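Local coordinates for uncharacterized protein (Leishmania major, PDB 3KSV) that binds zinc and, as a histidine triad (HIT) family member, probably acts as a nucleotide hydrolase or transferase, although its function is not established, at residues 34-39 against 71-76. Sequence-based numbering, arbitrary orientation.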
loop_
_atom_site.group_PDB
_atom_site.type_symbol
_atom_site.label_atom_id
_atom_site.label_comp_id
_atom_site.label_asym_id
_atom_site.label_seq_id
_atom_site.Cartn_x
_atom_site.Cartn_y
_atom_site.Cartn_z
ATOM N N ALA A 34 -11.196 -6.250 -9.207
ATOM C CA ALA A 34 -11.119 -5.453 -7.973
ATOM C C ALA A 34 -12.388 -4.629 -7.692
ATOM O O ALA A 34 -13.163 -4.354 -8.589
ATOM C CB ALA A 34 -9.878 -4.529 -8.017
ATOM N N LEU A 35 -12.573 -4.246 -6.432
ATOM C CA LEU A 35 -13.681 -3.414 -6.005
ATOM C C LEU A 35 -13.199 -2.317 -5.026
ATOM O O LEU A 35 -12.257 -2.533 -4.258
ATOM C CB LEU A 35 -14.730 -4.313 -5.329
ATOM C CG LEU A 35 -16.186 -3.883 -5.371
ATOM C CD1 LEU A 35 -16.825 -4.410 -6.659
ATOM C CD2 LEU A 35 -16.945 -4.362 -4.095
ATOM N N ALA A 36 -13.853 -1.154 -5.047
ATOM C CA ALA A 36 -13.645 -0.106 -4.056
ATOM C C ALA A 36 -14.954 0.307 -3.377
ATOM O O ALA A 36 -16.027 0.342 -4.009
ATOM C CB ALA A 36 -12.972 1.103 -4.702
ATOM N N PHE A 37 -14.859 0.623 -2.085
ATOM C CA PHE A 37 -15.961 1.158 -1.318
ATOM C C PHE A 37 -15.488 1.944 -0.082
ATOM O O PHE A 37 -14.298 2.000 0.230
ATOM C CB PHE A 37 -16.931 0.041 -0.937
ATOM C CG PHE A 37 -16.277 -1.140 -0.337
ATOM C CD1 PHE A 37 -16.050 -1.193 1.028
ATOM C CD2 PHE A 37 -15.902 -2.207 -1.123
ATOM C CE1 PHE A 37 -15.443 -2.308 1.618
ATOM C CE2 PHE A 37 -15.296 -3.324 -0.562
ATOM C CZ PHE A 37 -15.057 -3.377 0.820
ATOM N N MET A 38 -16.433 2.573 0.605
ATOM C CA MET A 38 -16.119 3.361 1.792
ATOM C C MET A 38 -15.915 2.461 3.018
ATOM O O MET A 38 -16.492 1.374 3.114
ATOM C CB MET A 38 -17.219 4.387 2.062
ATOM C CG MET A 38 -17.569 5.320 0.869
ATOM S SD MET A 38 -16.185 6.295 0.240
ATOM C CE MET A 38 -15.732 7.172 1.740
ATOM N N ASP A 39 -15.086 2.909 3.956
ATOM C CA ASP A 39 -14.924 2.196 5.214
ATOM C C ASP A 39 -15.990 2.754 6.161
ATOM O O ASP A 39 -16.046 3.957 6.407
ATOM C CB ASP A 39 -13.509 2.375 5.782
ATOM C CG ASP A 39 -13.146 1.324 6.833
ATOM O OD1 ASP A 39 -13.991 0.968 7.645
ATOM O OD2 ASP A 39 -11.984 0.859 6.888
ATOM N N GLY A 71 -3.375 -2.522 -8.365
ATOM C CA GLY A 71 -2.476 -1.358 -8.412
ATOM C C GLY A 71 -3.089 -0.176 -9.165
ATOM O O GLY A 71 -2.972 0.979 -8.739
ATOM N N VAL A 72 -3.728 -0.466 -10.294
ATOM C CA VAL A 72 -4.377 0.546 -11.109
ATOM C C VAL A 72 -5.573 1.159 -10.378
ATOM O O VAL A 72 -5.687 2.378 -10.332
ATOM C CB VAL A 72 -4.832 -0.027 -12.479
ATOM C CG1 VAL A 72 -5.871 0.872 -13.129
ATOM C CG2 VAL A 72 -3.627 -0.212 -13.392
ATOM N N LEU A 73 -6.447 0.325 -9.800
ATOM C CA LEU A 73 -7.565 0.846 -9.018
ATOM C C LEU A 73 -7.109 1.643 -7.799
ATOM O O LEU A 73 -7.739 2.636 -7.446
ATOM C CB LEU A 73 -8.507 -0.266 -8.571
ATOM C CG LEU A 73 -9.820 0.215 -7.934
ATOM C CD1 LEU A 73 -10.467 1.377 -8.697
ATOM C CD2 LEU A 73 -10.807 -0.978 -7.770
ATOM N N LEU A 74 -6.034 1.212 -7.156
ATOM C CA LEU A 74 -5.467 1.954 -6.013
ATOM C C LEU A 74 -5.024 3.380 -6.403
ATOM O O LEU A 74 -5.313 4.361 -5.702
ATOM C CB LEU A 74 -4.288 1.180 -5.442
ATOM C CG LEU A 74 -3.702 1.630 -4.108
ATOM C CD1 LEU A 74 -4.757 1.575 -3.005
ATOM C CD2 LEU A 74 -2.498 0.731 -3.770
ATOM N N ALA A 75 -4.348 3.485 -7.540
ATOM C CA ALA A 75 -3.904 4.776 -8.074
ATOM C C ALA A 75 -5.087 5.664 -8.428
ATOM O O ALA A 75 -5.063 6.857 -8.174
ATOM C CB ALA A 75 -2.997 4.570 -9.318
ATOM N N LYS A 76 -6.118 5.077 -9.024
ATOM C CA LYS A 76 -7.318 5.837 -9.375
ATOM C C LYS A 76 -8.028 6.344 -8.129
ATOM O O LYS A 76 -8.421 7.519 -8.067
ATOM C CB LYS A 76 -8.278 4.990 -10.210
ATOM C CG LYS A 76 -7.754 4.728 -11.578
ATOM C CD LYS A 76 -8.754 4.045 -12.471
ATOM C CE LYS A 76 -8.239 3.983 -13.913
ATOM N NZ LYS A 76 -9.242 3.357 -14.808
#
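Within 71-76 it is L73 whose side chain touches A34 to A36, and it does so with one methyl group. Walking along 71-76, the carbonyl O of G71 comes first, taking a helix backbone hydrogen bond from N of A75 (3.1 Å). V72 packs on A68 of the second subunit, and its O accepts the next such bond, from N of K76. At L73 the helix faces the strand. CG of L73 is anti to the backbone N (chi1 -171°), which takes the branched end out from the helix and places CD2 over the strand. CD2 of L73 meets CB of A34 at 3.7 Å. The same L73 CD2 also sits against the main chain, 3.9 Å from C of L35 and 4.1 Å from N of A36. More loosely, L73 CD2 approaches CB of A36, at 4.3 Å. A34 and A36 both direct their CB toward the helix, while L35 between them points away, leaving its backbone for the leucine methyl to rest on. No hydrogen bond crosses; the contact is apolar and buried.

This is the helix-on-sheet layer of the HIT fold: strand 34-38 lies between 27-30 and 48-52 in the antiparallel sheet, and the helix segment runs roughly parallel to it, at 23°, with 9.0 Å between the two axes. L35, on the side turned from the helix, has its side chain about 8 Å from that of the zinc ligand H106.

One residue on, L74 leans instead on F109 and I111 of strand 109-114, extending the helix's grip across the sheet. A75 then packs on A67 of the second subunit, and K76 on I149 of that same neighbouring chain.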